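Local atomic coordinates of glutathione S-transferase (Bombyx mori, PDB entry 4E8H), a protein that probably catalyses the conjugation of glutathione to electrophilic compounds, working as a homodimer whose subunits each pair a thioredoxin-like domain with a helical domain. Residues L140-V153 / H182-M195. Numbering follows the deposited sequence.
Sequences LGWLNTFLDGRPFV and HENIAKWFERTKKM
Asn144 and Asn184 interlock where two helices of the all-helical C-terminal domain of the glutathione transferase fold meet, the axes of segments 140-146 and 183-195 8.1 Å apart and crossing at 68°. The two side chains cross at about a right angle with amide planes 18° apart, and both bonds run the same way, from donors of 182-195 to the two oxygens of Asn144: Asn184 ND2 donates a hydrogen bond to Asn144 O at 2.8 Å, coming from above the carbonyl plane, while Asn144 OD1 accepts from Ile185 N at 3.2 Å. With CG anti to the backbone N, Asn144 places its side-chain oxygen OD1 at the first turn of helix 183-195, where the helix dipole would tend to strengthen its hold. His182, at the N-cap position, turns its ring edge to Asn144 CB. Ile185 CD1 rests against Leu140 and Leu143, whose side chains it crosses at about a right angle. Further along, Leu147 sets CD1 off-centre over one face of the five-membered ring of Trp188, while CD2 comes obliquely to Trp188 CD1 at 3.5 Å. Pro151 O and Phe152 CA lie at that indole's edge, and its NE1 hydrogen-bonds to Asp162 of helix 160-174, which also accepts from Val153 N. The Phe152 ring takes Arg191 CD over one face and Thr192 OG1 at its edge. Bent at chi3, Arg191 turns its guanidinium steeply to that ring and sets one face on Pro151. An alanine in place of Arg191 is likely to uncover this face of Phe152 and deprive the proline carbonyl of its charged donor. That donor bond is short but weak: Arg191 NH1 to Pro151 O, 2.7 Å, bent to 129° at the hydrogen.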
# COMPACT_ATOMS: atom_id res chain seq x y z
N LEU B 140 -0.29 -16.10 5.35
CA LEU B 140 -0.38 -16.36 6.79
C LEU B 140 0.92 -16.94 7.34
O LEU B 140 1.31 -16.62 8.46
CB LEU B 140 -1.57 -17.27 7.13
CG LEU B 140 -3.00 -16.69 7.14
CD1 LEU B 140 -3.98 -17.75 7.61
CD2 LEU B 140 -3.12 -15.44 8.02
N GLY B 141 1.58 -17.79 6.56
CA GLY B 141 2.89 -18.33 6.92
C GLY B 141 3.94 -17.23 7.03
O GLY B 141 4.74 -17.22 7.97
N TRP B 142 3.92 -16.30 6.08
CA TRP B 142 4.78 -15.12 6.12
C TRP B 142 4.51 -14.24 7.35
O TRP B 142 5.45 -13.83 8.03
CB TRP B 142 4.65 -14.29 4.84
CG TRP B 142 5.18 -14.95 3.59
CD1 TRP B 142 6.19 -15.87 3.51
CD2 TRP B 142 4.73 -14.72 2.25
NE1 TRP B 142 6.39 -16.23 2.20
CE2 TRP B 142 5.51 -15.54 1.40
CE3 TRP B 142 3.75 -13.90 1.68
CZ2 TRP B 142 5.34 -15.56 0.01
CZ3 TRP B 142 3.58 -13.92 0.30
CH2 TRP B 142 4.37 -14.75 -0.52
N LEU B 143 3.23 -13.96 7.62
CA LEU B 143 2.86 -13.19 8.81
C LEU B 143 3.34 -13.87 10.09
O LEU B 143 3.87 -13.22 10.99
CB LEU B 143 1.35 -12.93 8.87
CG LEU B 143 0.78 -12.19 10.09
CD1 LEU B 143 1.35 -10.77 10.23
CD2 LEU B 143 -0.73 -12.15 10.02
N ASN B 144 3.15 -15.19 10.15
CA ASN B 144 3.65 -15.98 11.28
C ASN B 144 5.16 -15.82 11.44
O ASN B 144 5.66 -15.71 12.57
CB ASN B 144 3.28 -17.45 11.13
CG ASN B 144 3.47 -18.23 12.42
OD1 ASN B 144 2.70 -18.08 13.37
ND2 ASN B 144 4.51 -19.05 12.47
N THR B 145 5.88 -15.81 10.32
CA THR B 145 7.33 -15.61 10.33
C THR B 145 7.70 -14.19 10.76
O THR B 145 8.67 -14.01 11.51
CB THR B 145 7.95 -15.95 8.95
OG1 THR B 145 7.63 -17.30 8.62
CG2 THR B 145 9.47 -15.79 8.96
N PHE B 146 6.94 -13.19 10.32
CA PHE B 146 7.19 -11.79 10.72
C PHE B 146 7.14 -11.66 12.24
O PHE B 146 7.84 -10.83 12.82
CB PHE B 146 6.17 -10.82 10.09
CG PHE B 146 6.22 -10.74 8.58
CD1 PHE B 146 7.30 -11.25 7.86
CD2 PHE B 146 5.19 -10.11 7.89
CE1 PHE B 146 7.33 -11.16 6.47
CE2 PHE B 146 5.22 -10.01 6.50
CZ PHE B 146 6.29 -10.54 5.79
N LEU B 147 6.31 -12.49 12.87
CA LEU B 147 6.11 -12.44 14.31
C LEU B 147 7.09 -13.31 15.12
O LEU B 147 6.96 -13.41 16.34
CB LEU B 147 4.65 -12.79 14.65
CG LEU B 147 3.61 -11.77 14.18
CD1 LEU B 147 2.23 -12.39 14.05
CD2 LEU B 147 3.58 -10.55 15.09
N ASP B 148 8.06 -13.92 14.44
CA ASP B 148 9.11 -14.67 15.12
C ASP B 148 9.99 -13.74 15.94
O ASP B 148 10.78 -12.95 15.39
CB ASP B 148 9.97 -15.46 14.12
CG ASP B 148 11.11 -16.21 14.78
OD1 ASP B 148 10.85 -17.26 15.43
OD2 ASP B 148 12.27 -15.76 14.66
N GLY B 149 9.85 -13.81 17.26
CA GLY B 149 10.68 -13.04 18.19
C GLY B 149 10.31 -11.58 18.37
O GLY B 149 11.11 -10.79 18.87
N ARG B 150 9.10 -11.21 17.94
CA ARG B 150 8.54 -9.89 18.18
C ARG B 150 7.14 -10.08 18.73
O ARG B 150 6.41 -10.96 18.27
CB ARG B 150 8.40 -9.08 16.89
CG ARG B 150 9.57 -9.11 15.95
CD ARG B 150 9.22 -8.34 14.71
NE ARG B 150 10.43 -7.96 13.99
CZ ARG B 150 11.03 -8.71 13.08
NH1 ARG B 150 10.54 -9.90 12.75
NH2 ARG B 150 12.14 -8.27 12.50
N PRO B 151 6.75 -9.25 19.71
CA PRO B 151 5.38 -9.34 20.21
C PRO B 151 4.35 -8.70 19.27
O PRO B 151 3.17 -9.04 19.33
CB PRO B 151 5.44 -8.58 21.54
CG PRO B 151 6.56 -7.62 21.37
CD PRO B 151 7.56 -8.28 20.47
N PHE B 152 4.81 -7.79 18.42
CA PHE B 152 3.93 -7.11 17.46
C PHE B 152 4.58 -7.12 16.07
O PHE B 152 5.77 -7.39 15.95
CB PHE B 152 3.60 -5.70 17.94
CG PHE B 152 2.79 -5.67 19.21
CD1 PHE B 152 1.43 -5.96 19.19
CD2 PHE B 152 3.40 -5.39 20.43
CE1 PHE B 152 0.68 -5.95 20.36
CE2 PHE B 152 2.65 -5.38 21.61
CZ PHE B 152 1.29 -5.66 21.57
N VAL B 153 3.79 -6.83 15.03
CA VAL B 153 4.26 -7.03 13.65
C VAL B 153 5.52 -6.24 13.28
O VAL B 153 6.34 -6.72 12.49
CB VAL B 153 3.15 -6.81 12.58
CG1 VAL B 153 2.03 -7.83 12.75
CG2 VAL B 153 2.60 -5.38 12.63
N HIS B 182 -0.52 -21.77 13.67
CA HIS B 182 0.40 -20.66 13.48
C HIS B 182 0.56 -19.99 14.85
O HIS B 182 -0.14 -19.03 15.18
CB HIS B 182 -0.11 -19.65 12.44
CG HIS B 182 -0.34 -20.23 11.08
ND1 HIS B 182 0.51 -20.00 10.01
CD2 HIS B 182 -1.33 -21.02 10.61
CE1 HIS B 182 0.04 -20.63 8.95
NE2 HIS B 182 -1.07 -21.25 9.28
N GLU B 183 1.49 -20.53 15.63
CA GLU B 183 1.62 -20.17 17.05
C GLU B 183 1.94 -18.69 17.29
O GLU B 183 1.42 -18.10 18.24
CB GLU B 183 2.63 -21.07 17.75
CG GLU B 183 2.22 -22.54 17.80
CD GLU B 183 3.08 -23.37 18.73
OE1 GLU B 183 3.20 -23.01 19.92
OE2 GLU B 183 3.64 -24.40 18.27
N ASN B 184 2.77 -18.10 16.43
CA ASN B 184 3.06 -16.67 16.54
C ASN B 184 1.82 -15.81 16.30
O ASN B 184 1.59 -14.85 17.04
CB ASN B 184 4.19 -16.25 15.59
CG ASN B 184 5.51 -16.92 15.92
OD1 ASN B 184 5.80 -17.23 17.08
ND2 ASN B 184 6.33 -17.15 14.90
N ILE B 185 1.04 -16.16 15.28
CA ILE B 185 -0.21 -15.46 15.00
C ILE B 185 -1.19 -15.62 16.17
O ILE B 185 -1.77 -14.64 16.63
CB ILE B 185 -0.86 -15.91 13.66
CG1 ILE B 185 0.07 -15.59 12.48
CG2 ILE B 185 -2.23 -15.22 13.46
CD1 ILE B 185 -0.48 -15.96 11.11
N ALA B 186 -1.34 -16.85 16.65
CA ALA B 186 -2.26 -17.15 17.75
C ALA B 186 -1.99 -16.30 18.99
O ALA B 186 -2.91 -15.71 19.55
CB ALA B 186 -2.22 -18.64 18.10
N LYS B 187 -0.72 -16.24 19.41
CA LYS B 187 -0.32 -15.48 20.60
C LYS B 187 -0.43 -13.98 20.36
O LYS B 187 -0.88 -13.24 21.23
CB LYS B 187 1.11 -15.84 21.02
CG LYS B 187 1.27 -17.27 21.52
CD LYS B 187 2.75 -17.65 21.63
CE LYS B 187 2.93 -19.16 21.69
NZ LYS B 187 4.37 -19.55 21.63
N TRP B 188 0.00 -13.54 19.18
CA TRP B 188 -0.10 -12.14 18.77
C TRP B 188 -1.55 -11.67 18.74
O TRP B 188 -1.85 -10.54 19.13
CB TRP B 188 0.54 -11.93 17.40
CG TRP B 188 0.16 -10.63 16.73
CD1 TRP B 188 0.79 -9.43 16.85
CD2 TRP B 188 -0.94 -10.42 15.83
NE1 TRP B 188 0.15 -8.48 16.09
CE2 TRP B 188 -0.91 -9.06 15.45
CE3 TRP B 188 -1.94 -11.25 15.30
CZ2 TRP B 188 -1.85 -8.51 14.57
CZ3 TRP B 188 -2.88 -10.70 14.43
CH2 TRP B 188 -2.82 -9.34 14.08
N PHE B 189 -2.45 -12.53 18.28
CA PHE B 189 -3.87 -12.19 18.17
C PHE B 189 -4.50 -11.98 19.55
O PHE B 189 -5.26 -11.03 19.75
CB PHE B 189 -4.62 -13.24 17.33
CG PHE B 189 -6.09 -12.95 17.12
CD1 PHE B 189 -6.52 -11.72 16.63
CD2 PHE B 189 -7.04 -13.93 17.38
CE1 PHE B 189 -7.89 -11.46 16.43
CE2 PHE B 189 -8.40 -13.70 17.18
CZ PHE B 189 -8.83 -12.46 16.70
N GLU B 190 -4.18 -12.86 20.49
CA GLU B 190 -4.67 -12.72 21.87
C GLU B 190 -4.11 -11.46 22.51
O GLU B 190 -4.83 -10.74 23.21
CB GLU B 190 -4.33 -13.96 22.70
CG GLU B 190 -4.98 -15.26 22.22
CD GLU B 190 -6.50 -15.19 22.14
OE1 GLU B 190 -7.13 -14.69 23.10
OE2 GLU B 190 -7.06 -15.63 21.12
N ARG B 191 -2.83 -11.19 22.25
CA ARG B 191 -2.14 -10.01 22.74
C ARG B 191 -2.77 -8.70 22.24
O ARG B 191 -3.00 -7.78 23.02
CB ARG B 191 -0.67 -10.08 22.32
CG ARG B 191 0.25 -9.04 22.97
CD ARG B 191 1.71 -9.24 22.54
NE ARG B 191 2.21 -10.57 22.90
CZ ARG B 191 2.59 -11.50 22.03
NH1 ARG B 191 2.53 -11.27 20.72
NH2 ARG B 191 3.03 -12.67 22.47
N THR B 192 -3.05 -8.64 20.94
CA THR B 192 -3.54 -7.42 20.29
C THR B 192 -5.00 -7.13 20.64
O THR B 192 -5.37 -5.97 20.84
CB THR B 192 -3.31 -7.48 18.75
OG1 THR B 192 -1.92 -7.73 18.49
CG2 THR B 192 -3.71 -6.17 18.08
N LYS B 193 -5.81 -8.18 20.72
CA LYS B 193 -7.18 -8.07 21.24
C LYS B 193 -7.19 -7.41 22.62
O LYS B 193 -7.93 -6.44 22.83
CB LYS B 193 -7.86 -9.44 21.31
CG LYS B 193 -8.38 -9.96 19.97
CD LYS B 193 -9.26 -11.20 20.14
CE LYS B 193 -8.42 -12.44 20.43
NZ LYS B 193 -9.27 -13.66 20.61
N LYS B 194 -6.37 -7.92 23.53
CA LYS B 194 -6.25 -7.36 24.88
C LYS B 194 -5.85 -5.89 24.86
O LYS B 194 -6.35 -5.09 25.65
CB LYS B 194 -5.27 -8.17 25.73
CG LYS B 194 -5.78 -9.54 26.15
CD LYS B 194 -4.79 -10.26 27.06
CE LYS B 194 -5.33 -11.60 27.52
NZ LYS B 194 -5.33 -12.63 26.44
N MET B 195 -4.94 -5.54 23.95
CA MET B 195 -4.51 -4.16 23.76
C MET B 195 -5.66 -3.26 23.28
O MET B 195 -5.73 -2.09 23.65
CB MET B 195 -3.36 -4.08 22.76
CG MET B 195 -2.03 -4.62 23.28
SD MET B 195 -1.38 -3.68 24.67
CE MET B 195 -0.85 -2.17 23.86